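Local structure of CRISPR-associated endoribonuclease Cas6 1 (Methanocaldococcus jannaschii DSM 2661, 5YI6) at residues S4-L9 / F220-G225; E160-N165 / F182-L187; N164-K169 / C224-K229; E176-N181 / Y215-F220. The protein probably cuts CRISPR transcripts within their repeats as an RNA-binding endoribonuclease, supplying the guide RNAs of an adaptive defence against viruses and plasmids. One frame throughout, in Å; residues are numbered along the deposited sequence.

Interaction 1: residues S4-L9 / F220-G225; sequences SMRIEL and FGYECG
Glu223 OE1 is gripped by two nitrogens of the Arg6 guanidinium. Arg6 NE donates to it at 2.9 Å with an N-H...O angle of 157°, and the bond uses the syn lone pair of OE1. Arg6 NH2 reaches the same OE1 at 3.3 Å, from above the carboxylate plane. The salt bridge is therefore side-on and ends on a single oxygen, with the two flat groups well tilted from each other. Arg6 NH2 also donates to the backbone oxygen Tyr222 O at 2.8 Å. Tyr222 O and Glu223 OE1 both lie near the guanidinium plane, which fixes its rotation. Outside the segments, Arg6 NH2 bonds Val237 O. One face of the guanidinium lies on the Tyr222 ring, with planes at 10° and centres 4.1 Å apart, a flat stack in which Arg6 NH2 lies over the ring, offset toward its rim.

Strand 5-12 belongs to the sheet of the N-terminal ferredoxin-like, RAMP-type half of Cas6. Helix 215-224 belongs to the C-terminal half, and this buried contact joins the two. The Arg6 chain leaves the strand extended and bends at chi3 (-63°), which turns the guanidinium onto the ring. Tyr222 OH is bonded to Asn239 N. Just before the strand, Ser4 OG lies 3.4 Å from Glu223 CG. One water links the two residues: it donates to Glu223 OE2 and bonds Ser4 OG at 2.7 Å. Ser4 OG is also held by Lys219 NZ.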
# COMPACT_ATOMS: atom_id res chain seq x y z
N SER A 4 -10.70 -8.47 8.43
CA SER A 4 -9.83 -7.43 7.88
C SER A 4 -10.40 -6.03 8.15
O SER A 4 -11.55 -5.85 8.58
CB SER A 4 -9.62 -7.66 6.38
OG SER A 4 -10.81 -7.47 5.63
N MET A 5 -9.59 -5.01 7.84
CA MET A 5 -10.10 -3.66 7.99
C MET A 5 -9.31 -2.74 7.06
O MET A 5 -8.09 -2.88 6.92
CB MET A 5 -9.99 -3.16 9.43
CG MET A 5 -10.67 -1.81 9.65
SD MET A 5 -10.65 -1.48 11.42
CE MET A 5 -11.68 0.01 11.43
N ARG A 6 -10.05 -1.83 6.42
CA ARG A 6 -9.48 -0.76 5.62
C ARG A 6 -9.99 0.58 6.15
O ARG A 6 -11.18 0.72 6.43
CB ARG A 6 -9.86 -0.90 4.13
CG ARG A 6 -9.39 0.32 3.29
CD ARG A 6 -9.69 0.14 1.78
NE ARG A 6 -8.93 -1.01 1.26
CZ ARG A 6 -8.44 -1.08 0.02
NH1 ARG A 6 -8.65 -0.08 -0.84
NH2 ARG A 6 -7.73 -2.15 -0.38
N ILE A 7 -9.09 1.56 6.28
CA ILE A 7 -9.49 2.90 6.69
C ILE A 7 -8.93 3.92 5.71
O ILE A 7 -7.91 3.72 5.04
CB ILE A 7 -9.08 3.27 8.14
CG1 ILE A 7 -7.58 3.23 8.32
CG2 ILE A 7 -9.75 2.30 9.19
CD1 ILE A 7 -6.89 4.55 8.15
N GLU A 8 -9.65 5.00 5.60
CA GLU A 8 -9.23 6.21 4.91
C GLU A 8 -8.88 7.27 5.95
O GLU A 8 -9.78 7.80 6.62
CB GLU A 8 -10.37 6.66 4.00
CG GLU A 8 -10.09 8.05 3.37
CD GLU A 8 -11.33 8.60 2.72
OE1 GLU A 8 -12.04 9.43 3.34
OE2 GLU A 8 -11.60 8.19 1.58
N LEU A 9 -7.61 7.63 6.07
CA LEU A 9 -7.21 8.70 6.95
C LEU A 9 -7.41 10.00 6.22
O LEU A 9 -6.82 10.20 5.15
CB LEU A 9 -5.75 8.66 7.38
CG LEU A 9 -5.16 7.85 8.48
CD1 LEU A 9 -3.70 8.36 8.67
CD2 LEU A 9 -6.02 8.07 9.72
N PHE A 220 -8.09 -11.33 0.51
CA PHE A 220 -6.81 -11.21 1.20
C PHE A 220 -5.85 -10.30 0.44
O PHE A 220 -5.18 -9.46 1.04
CB PHE A 220 -6.18 -12.60 1.40
CG PHE A 220 -4.84 -12.56 2.05
CD1 PHE A 220 -4.72 -12.34 3.42
CD2 PHE A 220 -3.68 -12.79 1.27
CE1 PHE A 220 -3.44 -12.31 4.04
CE2 PHE A 220 -2.38 -12.76 1.87
CZ PHE A 220 -2.28 -12.54 3.26
N GLY A 221 -5.75 -10.44 -0.89
CA GLY A 221 -4.92 -9.49 -1.64
C GLY A 221 -5.44 -8.05 -1.53
O GLY A 221 -4.67 -7.09 -1.46
N TYR A 222 -6.76 -7.90 -1.48
CA TYR A 222 -7.36 -6.58 -1.36
C TYR A 222 -6.96 -5.90 -0.06
O TYR A 222 -6.71 -4.69 -0.04
CB TYR A 222 -8.88 -6.72 -1.46
CG TYR A 222 -9.57 -5.40 -1.75
CD1 TYR A 222 -9.63 -4.91 -3.06
CD2 TYR A 222 -10.14 -4.66 -0.73
CE1 TYR A 222 -10.27 -3.66 -3.34
CE2 TYR A 222 -10.80 -3.43 -0.98
CZ TYR A 222 -10.83 -2.94 -2.30
OH TYR A 222 -11.46 -1.75 -2.58
N GLU A 223 -6.90 -6.64 1.05
CA GLU A 223 -6.56 -5.95 2.30
C GLU A 223 -5.08 -6.05 2.69
O GLU A 223 -4.59 -5.19 3.42
CB GLU A 223 -7.50 -6.40 3.42
CG GLU A 223 -9.02 -6.05 3.09
CD GLU A 223 -9.39 -4.51 2.82
OE1 GLU A 223 -8.57 -3.68 2.37
OE2 GLU A 223 -10.57 -4.13 3.04
N CYS A 224 -4.36 -7.03 2.21
CA CYS A 224 -2.93 -7.15 2.52
C CYS A 224 -2.05 -6.44 1.50
O CYS A 224 -0.93 -6.02 1.83
CB CYS A 224 -2.52 -8.63 2.56
SG CYS A 224 -0.81 -8.91 3.22
N GLY A 225 -2.55 -6.30 0.28
CA GLY A 225 -1.78 -5.79 -0.84
C GLY A 225 -1.35 -6.94 -1.75
O GLY A 225 -1.26 -8.10 -1.33
O HOH W 1 -11.75 -5.00 5.05

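Interaction 2: residues E160-N165 / F182-L187; sequences ENLKNN and FEFEVL
A helix packs here on the edge strand of the C-terminal sheet, in the second RAMP-type half of Cas6. Helix 158-174 leads through a loop into strand 182-195, and the short segments run at 142° with their axes 9.6 Å apart. Lys163 carries the contact. Its CG lies 3.9 Å from Phe182 CE2, and the two side chains slide past each other in opposite directions. The same CG sits at the edge of the Phe184 ring, near its plane. The chain then bends at chi3 (51°) and passes close to the strand backbone, with CE 3.2 Å from Phe182 O.

Lys163 NZ ends against the Glu183 carboxylate. It is 3.0 Å from Glu183 OE1 and 3.1 Å from Glu183 OE2, a salt bridge whose two hydrogen bonds are both weak. Glu160 joins the network from one helical turn earlier through a long contact to Lys163 NZ. The lysine probably offsets the charges of both glutamates. Tyr159 OH bonds Glu183 OE1 and also Phe184 N, and Asn181 ND2 bonds Glu183 OE2. The carboxylate is thus held from several directions.

On the inner side the contact is apolar. Leu162 has CG anti to the backbone N (chi1 -170°), which points CD2 at the Phe184 ring. Phe184 also stacks on Tyr159. Leu162 CD2 meets the ring obliquely and comes to 3.6 Å from Phe184 CZ.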
# COMPACT_ATOMS: atom_id res chain seq x y z
N GLU A 160 2.49 -15.79 -12.73
CA GLU A 160 2.51 -16.80 -11.68
C GLU A 160 3.23 -16.29 -10.45
O GLU A 160 2.89 -16.70 -9.34
CB GLU A 160 3.16 -18.09 -12.20
CG GLU A 160 2.23 -18.86 -13.16
CD GLU A 160 0.88 -19.23 -12.54
OE1 GLU A 160 0.85 -19.64 -11.36
OE2 GLU A 160 -0.15 -19.13 -13.23
N ASN A 161 4.22 -15.42 -10.60
CA ASN A 161 4.91 -14.92 -9.42
C ASN A 161 3.99 -14.05 -8.57
O ASN A 161 4.05 -14.11 -7.33
CB ASN A 161 6.18 -14.18 -9.81
CG ASN A 161 7.33 -15.14 -10.05
OD1 ASN A 161 7.11 -16.24 -10.56
ND2 ASN A 161 8.53 -14.75 -9.68
N LEU A 162 3.12 -13.25 -9.20
CA LEU A 162 2.13 -12.47 -8.44
C LEU A 162 1.16 -13.40 -7.69
O LEU A 162 0.86 -13.19 -6.50
CB LEU A 162 1.37 -11.53 -9.39
CG LEU A 162 0.49 -10.49 -8.63
CD1 LEU A 162 1.44 -9.49 -7.91
CD2 LEU A 162 -0.45 -9.76 -9.57
N LYS A 163 0.66 -14.44 -8.38
CA LYS A 163 -0.24 -15.39 -7.72
C LYS A 163 0.46 -16.11 -6.56
O LYS A 163 -0.11 -16.25 -5.47
CB LYS A 163 -0.77 -16.40 -8.73
CG LYS A 163 -1.76 -15.77 -9.75
CD LYS A 163 -2.17 -16.77 -10.82
CE LYS A 163 -2.64 -18.06 -10.21
NZ LYS A 163 -3.18 -18.94 -11.27
N ASN A 164 1.66 -16.61 -6.80
CA ASN A 164 2.34 -17.40 -5.78
C ASN A 164 2.76 -16.54 -4.61
O ASN A 164 2.73 -17.01 -3.46
CB ASN A 164 3.53 -18.12 -6.37
CG ASN A 164 3.10 -19.26 -7.28
OD1 ASN A 164 2.06 -19.87 -7.03
ND2 ASN A 164 3.90 -19.57 -8.30
N ASN A 165 3.12 -15.29 -4.86
CA ASN A 165 3.36 -14.40 -3.74
C ASN A 165 2.12 -14.30 -2.86
O ASN A 165 2.21 -14.40 -1.63
CB ASN A 165 3.75 -13.01 -4.25
CG ASN A 165 3.70 -11.97 -3.15
OD1 ASN A 165 2.64 -11.40 -2.86
ND2 ASN A 165 4.83 -11.76 -2.50
N PHE A 182 -6.89 -17.82 -7.83
CA PHE A 182 -7.54 -16.75 -8.56
C PHE A 182 -6.79 -16.57 -9.87
O PHE A 182 -5.71 -17.13 -10.08
CB PHE A 182 -7.58 -15.44 -7.74
CG PHE A 182 -6.27 -14.68 -7.72
CD1 PHE A 182 -6.12 -13.52 -8.47
CD2 PHE A 182 -5.20 -15.10 -6.93
CE1 PHE A 182 -4.93 -12.81 -8.45
CE2 PHE A 182 -4.01 -14.37 -6.89
CZ PHE A 182 -3.87 -13.24 -7.66
N GLU A 183 -7.40 -15.79 -10.78
CA GLU A 183 -6.80 -15.44 -12.06
C GLU A 183 -7.08 -13.96 -12.31
O GLU A 183 -7.90 -13.34 -11.63
CB GLU A 183 -7.36 -16.29 -13.21
CG GLU A 183 -7.36 -17.80 -12.93
CD GLU A 183 -5.97 -18.44 -12.98
OE1 GLU A 183 -4.99 -17.77 -13.40
OE2 GLU A 183 -5.87 -19.63 -12.63
N PHE A 184 -6.37 -13.41 -13.29
CA PHE A 184 -6.57 -12.00 -13.58
C PHE A 184 -6.21 -11.69 -15.02
O PHE A 184 -5.51 -12.45 -15.70
CB PHE A 184 -5.79 -11.11 -12.60
CG PHE A 184 -4.30 -11.21 -12.68
CD1 PHE A 184 -3.55 -10.28 -13.38
CD2 PHE A 184 -3.62 -12.20 -11.95
CE1 PHE A 184 -2.13 -10.37 -13.40
CE2 PHE A 184 -2.24 -12.28 -11.95
CZ PHE A 184 -1.48 -11.36 -12.68
N GLU A 185 -6.67 -10.53 -15.46
CA GLU A 185 -6.33 -10.03 -16.78
C GLU A 185 -5.94 -8.57 -16.62
O GLU A 185 -6.73 -7.77 -16.10
CB GLU A 185 -7.49 -10.17 -17.76
CG GLU A 185 -7.16 -9.57 -19.11
CD GLU A 185 -8.34 -9.57 -20.07
OE1 GLU A 185 -9.41 -10.13 -19.72
OE2 GLU A 185 -8.20 -8.99 -21.18
N VAL A 186 -4.73 -8.24 -17.05
CA VAL A 186 -4.23 -6.88 -16.98
C VAL A 186 -4.89 -6.07 -18.08
O VAL A 186 -4.78 -6.41 -19.27
CB VAL A 186 -2.70 -6.85 -17.11
CG1 VAL A 186 -2.16 -5.39 -17.05
CG2 VAL A 186 -2.08 -7.69 -16.03
N LEU A 187 -5.58 -5.00 -17.70
CA LEU A 187 -6.20 -4.13 -18.69
C LEU A 187 -5.27 -3.00 -19.09
O LEU A 187 -5.31 -2.55 -20.24
CB LEU A 187 -7.49 -3.54 -18.14
CG LEU A 187 -8.49 -4.58 -17.66
CD1 LEU A 187 -9.71 -3.91 -17.15
CD2 LEU A 187 -8.83 -5.55 -18.80

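Interaction 3: residues N164-K169 / C224-K229; sequences NNLKKK and CGFGEK. With PO4 (phosphate ion), chain K.
Lys169 NZ reaches across from the helix and donates to two backbone oxygens of the loop, Gly225 O at 2.7 Å and Gly227 O at 2.8 Å. The Gly227 bond lies in the carbonyl plane. At Gly225 O the ammonium stands above the Gly225 carbonyl plane, 50° out of it. Lys169 NZ also bonds Asn165 OD1, one helical turn earlier, at 3.1 Å, and Asn230 OD1 farther along the loop. The lysine chain is bent at chi3 (-46°) and again at chi4. This brings NZ among four oxygens, more than its three N-H groups can serve singly, so at least one N-H is shared.

A water gives a second polar link. It donates to Asn165 OD1 at 2.6 Å and accepts from Gly227 N at 2.8 Å. Asn165 OD1 and Gly227 O are both acceptors and do not bond each other; Lys169 NZ bonds both. The carboxylate of Glu228 is bonded to Lys137 N. A phosphate ion, probably from the crystallisation liquor, accepts a hydrogen bond from Lys229 N.

The apolar contact is Leu166 on Phe226. Leu166 CD2 meets the ring obliquely, 4.0 Å from Phe226 CE1. In van der Waals contact, Asn165 ND2 rests against Glu228 CG.

Gly225 has positive phi just after helix 215-224, and Gly227 has positive phi too. Glycines in a loop after the last helix fit the glycine-rich loop near the C-terminus that is characteristic of Cas6 and other RAMP proteins.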
# COMPACT_ATOMS: atom_id res chain seq x y z
N ASN A 164 1.66 -16.61 -6.80
CA ASN A 164 2.34 -17.40 -5.78
C ASN A 164 2.76 -16.54 -4.61
O ASN A 164 2.73 -17.01 -3.46
CB ASN A 164 3.53 -18.12 -6.37
CG ASN A 164 3.10 -19.26 -7.28
OD1 ASN A 164 2.06 -19.87 -7.03
ND2 ASN A 164 3.90 -19.57 -8.30
N ASN A 165 3.12 -15.29 -4.86
CA ASN A 165 3.36 -14.40 -3.74
C ASN A 165 2.12 -14.30 -2.86
O ASN A 165 2.21 -14.40 -1.63
CB ASN A 165 3.75 -13.01 -4.25
CG ASN A 165 3.70 -11.97 -3.15
OD1 ASN A 165 2.64 -11.40 -2.86
ND2 ASN A 165 4.83 -11.76 -2.50
N LEU A 166 0.93 -14.11 -3.49
CA LEU A 166 -0.27 -13.95 -2.67
C LEU A 166 -0.58 -15.22 -1.88
O LEU A 166 -0.94 -15.15 -0.71
CB LEU A 166 -1.49 -13.57 -3.53
CG LEU A 166 -2.67 -13.00 -2.71
CD1 LEU A 166 -2.24 -11.70 -2.04
CD2 LEU A 166 -3.92 -12.80 -3.56
N LYS A 167 -0.44 -16.38 -2.52
CA LYS A 167 -0.74 -17.64 -1.83
C LYS A 167 0.24 -17.88 -0.68
O LYS A 167 -0.16 -18.30 0.42
CB LYS A 167 -0.70 -18.79 -2.84
CG LYS A 167 -1.81 -18.68 -3.91
CD LYS A 167 -1.64 -19.75 -5.00
CE LYS A 167 -2.81 -19.76 -5.99
NZ LYS A 167 -2.58 -20.68 -7.17
N LYS A 168 1.53 -17.59 -0.90
CA LYS A 168 2.50 -17.76 0.19
C LYS A 168 2.22 -16.81 1.35
O LYS A 168 2.35 -17.19 2.51
CB LYS A 168 3.91 -17.56 -0.34
CG LYS A 168 4.37 -18.69 -1.27
CD LYS A 168 5.76 -18.39 -1.82
CE LYS A 168 6.11 -19.31 -2.99
NZ LYS A 168 7.14 -18.69 -3.88
N LYS A 169 1.88 -15.55 1.04
CA LYS A 169 1.54 -14.58 2.08
C LYS A 169 0.31 -15.01 2.84
O LYS A 169 0.24 -14.84 4.06
CB LYS A 169 1.30 -13.16 1.49
CG LYS A 169 2.53 -12.43 1.08
CD LYS A 169 2.20 -10.90 0.84
CE LYS A 169 0.93 -10.73 -0.01
NZ LYS A 169 1.07 -9.50 -0.92
N CYS A 224 -4.36 -7.03 2.21
CA CYS A 224 -2.93 -7.15 2.52
C CYS A 224 -2.05 -6.44 1.50
O CYS A 224 -0.93 -6.02 1.83
CB CYS A 224 -2.52 -8.63 2.56
SG CYS A 224 -0.81 -8.91 3.22
N GLY A 225 -2.55 -6.30 0.28
CA GLY A 225 -1.78 -5.79 -0.84
C GLY A 225 -1.35 -6.94 -1.75
O GLY A 225 -1.26 -8.10 -1.33
N PHE A 226 -1.13 -6.62 -3.02
CA PHE A 226 -0.57 -7.52 -4.00
C PHE A 226 0.94 -7.31 -4.08
O PHE A 226 1.45 -6.23 -3.77
CB PHE A 226 -1.23 -7.30 -5.39
CG PHE A 226 -2.64 -7.83 -5.47
CD1 PHE A 226 -2.87 -9.12 -5.97
CD2 PHE A 226 -3.72 -7.09 -4.99
CE1 PHE A 226 -4.15 -9.64 -6.04
CE2 PHE A 226 -5.01 -7.59 -5.03
CZ PHE A 226 -5.25 -8.88 -5.55
N GLY A 227 1.67 -8.37 -4.47
CA GLY A 227 3.11 -8.16 -4.62
C GLY A 227 3.83 -8.04 -3.28
O GLY A 227 3.29 -8.33 -2.23
N GLU A 228 5.06 -7.52 -3.34
CA GLU A 228 5.97 -7.49 -2.20
C GLU A 228 6.07 -6.10 -1.59
O GLU A 228 5.55 -5.13 -2.12
CB GLU A 228 7.36 -7.98 -2.63
CG GLU A 228 7.33 -9.39 -3.15
CD GLU A 228 8.68 -9.78 -3.74
OE1 GLU A 228 9.66 -9.86 -2.97
OE2 GLU A 228 8.76 -9.98 -4.95
N LYS A 229 6.76 -6.03 -0.45
CA LYS A 229 6.99 -4.77 0.30
C LYS A 229 5.67 -4.08 0.64
O LYS A 229 5.57 -2.84 0.64
CB LYS A 229 7.89 -3.81 -0.47
CG LYS A 229 9.33 -4.38 -0.72
CD LYS A 229 9.92 -4.96 0.58
CE LYS A 229 11.40 -5.34 0.43
NZ LYS A 229 11.82 -6.28 1.51
P PO4 K . 9.20 -9.22 0.62
O1 PO4 K . 8.67 -10.58 0.19
O2 PO4 K . 10.10 -8.66 -0.46
O3 PO4 K . 9.99 -9.37 1.90
O4 PO4 K . 8.02 -8.30 0.91
O HOH W 2 0.79 -10.97 -4.64

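Interaction 4: residues E176-N181 / Y215-F220; sequences EKCDMN and YDLIKF
The loop 176-181 joins helix 158-174 to strand 182-195 and lies along the start of helix 215-224, at the surface of the C-terminal half. Leu217 is its main partner on the helix. Met180 CB packs on Leu217 CB at 3.9 Å, and Leu217 CD2 lies 3.7 Å from the backbone carbon Met180 C. The same methyl is 3.7 Å from Asn181 N. One branch of the leucine thus rests on the loop backbone. Its other branch, CD1, meets Cys178 SG at 3.9 Å. With CG anti to the backbone N (chi1 -179°), Leu217 sends its two methyls to different residues of the loop.

The end of the Met180 side chain lies over the first turn of the helix. Its chain runs extended to SD and then bends at chi3 (-69°), which brings CE beside Leu217 N. Met180 SD lies 3.6 Å from Asp216 CB, so it touches the aliphatic part of the aspartate.

No hydrogen bond crosses between these two segments. In this RAMP-type half, the loop connects helix 158-174 to the edge strand of the sheet. Its polar ties go to other parts of the fold. Asn181 N bonds Asp214 OD2 just before the helix, and Cys178 N bonds Glu171 OE2 on helix 158-174. Asn181 OD1 accepts from Lys167 NZ of that helix. Cys178 and Met180 also touch Tyr170 there. On the inner side, Leu217 packs on Phe182 where the strand begins.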
# COMPACT_ATOMS: atom_id res chain seq x y z
N GLU A 176 -2.42 -21.42 7.72
CA GLU A 176 -3.32 -22.44 7.20
C GLU A 176 -3.01 -22.59 5.73
O GLU A 176 -2.46 -21.67 5.09
CB GLU A 176 -4.81 -22.09 7.36
CG GLU A 176 -5.28 -21.78 8.76
CD GLU A 176 -5.30 -23.02 9.68
OE1 GLU A 176 -5.07 -24.16 9.19
OE2 GLU A 176 -5.53 -22.84 10.89
N LYS A 177 -3.36 -23.75 5.19
CA LYS A 177 -3.11 -24.01 3.78
C LYS A 177 -3.96 -23.08 2.91
O LYS A 177 -5.11 -22.78 3.25
CB LYS A 177 -3.44 -25.46 3.43
CG LYS A 177 -2.99 -25.82 2.04
CD LYS A 177 -3.21 -27.28 1.75
CE LYS A 177 -2.62 -27.66 0.41
NZ LYS A 177 -2.86 -29.10 0.14
N CYS A 178 -3.36 -22.58 1.84
CA CYS A 178 -4.11 -21.80 0.86
C CYS A 178 -4.56 -22.79 -0.21
O CYS A 178 -3.80 -23.15 -1.11
CB CYS A 178 -3.26 -20.69 0.28
SG CYS A 178 -4.23 -19.65 -0.90
N ASP A 179 -5.78 -23.30 -0.05
CA ASP A 179 -6.43 -24.19 -1.00
C ASP A 179 -7.26 -23.42 -2.01
O ASP A 179 -8.31 -23.90 -2.44
CB ASP A 179 -7.33 -25.18 -0.26
CG ASP A 179 -6.57 -26.34 0.32
OD1 ASP A 179 -5.57 -26.77 -0.30
OD2 ASP A 179 -6.99 -26.84 1.39
N MET A 180 -6.87 -22.19 -2.32
CA MET A 180 -7.66 -21.33 -3.18
C MET A 180 -6.83 -20.88 -4.36
O MET A 180 -5.61 -21.03 -4.41
CB MET A 180 -8.19 -20.12 -2.40
CG MET A 180 -9.24 -20.50 -1.41
SD MET A 180 -9.89 -19.11 -0.48
CE MET A 180 -8.42 -18.71 0.53
N ASN A 181 -7.53 -20.31 -5.34
CA ASN A 181 -6.87 -19.85 -6.53
C ASN A 181 -7.60 -18.61 -7.04
O ASN A 181 -8.74 -18.34 -6.67
CB ASN A 181 -6.82 -20.95 -7.60
CG ASN A 181 -6.03 -20.54 -8.81
OD1 ASN A 181 -4.86 -20.18 -8.71
ND2 ASN A 181 -6.65 -20.62 -9.99
N TYR A 215 -13.17 -15.78 -3.89
CA TYR A 215 -13.36 -14.49 -3.25
C TYR A 215 -12.45 -14.31 -2.03
O TYR A 215 -11.84 -13.25 -1.87
CB TYR A 215 -14.82 -14.34 -2.85
CG TYR A 215 -15.11 -13.10 -2.04
CD1 TYR A 215 -15.29 -11.86 -2.66
CD2 TYR A 215 -15.24 -13.16 -0.66
CE1 TYR A 215 -15.59 -10.73 -1.90
CE2 TYR A 215 -15.51 -12.03 0.10
CZ TYR A 215 -15.69 -10.82 -0.53
OH TYR A 215 -15.97 -9.71 0.23
N ASP A 216 -12.32 -15.34 -1.18
CA ASP A 216 -11.55 -15.15 0.06
C ASP A 216 -10.07 -14.88 -0.23
O ASP A 216 -9.42 -14.11 0.50
CB ASP A 216 -11.71 -16.37 0.97
CG ASP A 216 -13.05 -16.41 1.66
OD1 ASP A 216 -13.78 -15.39 1.60
OD2 ASP A 216 -13.40 -17.46 2.21
N LEU A 217 -9.52 -15.46 -1.30
CA LEU A 217 -8.13 -15.19 -1.64
C LEU A 217 -7.98 -13.79 -2.24
O LEU A 217 -7.01 -13.07 -1.95
CB LEU A 217 -7.60 -16.25 -2.60
CG LEU A 217 -6.14 -16.13 -3.05
CD1 LEU A 217 -5.18 -16.02 -1.86
CD2 LEU A 217 -5.76 -17.32 -3.93
N ILE A 218 -8.88 -13.41 -3.14
CA ILE A 218 -8.82 -12.05 -3.70
C ILE A 218 -8.97 -11.01 -2.58
O ILE A 218 -8.26 -10.00 -2.57
CB ILE A 218 -9.91 -11.88 -4.78
CG1 ILE A 218 -9.61 -12.83 -5.95
CG2 ILE A 218 -9.96 -10.41 -5.27
CD1 ILE A 218 -10.78 -12.94 -6.97
N LYS A 219 -9.87 -11.27 -1.63
CA LYS A 219 -10.10 -10.39 -0.50
C LYS A 219 -8.85 -10.24 0.36
O LYS A 219 -8.56 -9.15 0.88
CB LYS A 219 -11.26 -10.95 0.34
CG LYS A 219 -11.46 -10.29 1.67
CD LYS A 219 -12.66 -10.88 2.42
CE LYS A 219 -12.86 -10.16 3.75
NZ LYS A 219 -11.71 -10.31 4.69
N PHE A 220 -8.09 -11.33 0.51
CA PHE A 220 -6.81 -11.21 1.20
C PHE A 220 -5.85 -10.30 0.44
O PHE A 220 -5.18 -9.46 1.04
CB PHE A 220 -6.18 -12.60 1.40
CG PHE A 220 -4.84 -12.56 2.05
CD1 PHE A 220 -4.72 -12.34 3.42
CD2 PHE A 220 -3.68 -12.79 1.27
CE1 PHE A 220 -3.44 -12.31 4.04
CE2 PHE A 220 -2.38 -12.76 1.87
CZ PHE A 220 -2.28 -12.54 3.26

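Overall arrangement
Interactions 1, 2 and 3 are buried, whereas interaction 4 lies at the surface. Of the four, interaction 1 is the one that ties the N-terminal strand to the C-terminal half, and it does so with a buried charge pair, a stack and a water. Helix 158-174 serves interactions 2 and 3: its earlier part meets the edge strand, its later part the glycine loop. Helix 215-224 serves interactions 1 and 4, and its end leads into the loop of interaction 3. Interaction 2 mixes a salt-bridge network with aromatic packing, interaction 3 is built on backbone oxygens and interaction 4 on apolar packing. Phe182 of interaction 2 touches Leu166 and Phe226 of interaction 3 and Ile218 of interaction 4.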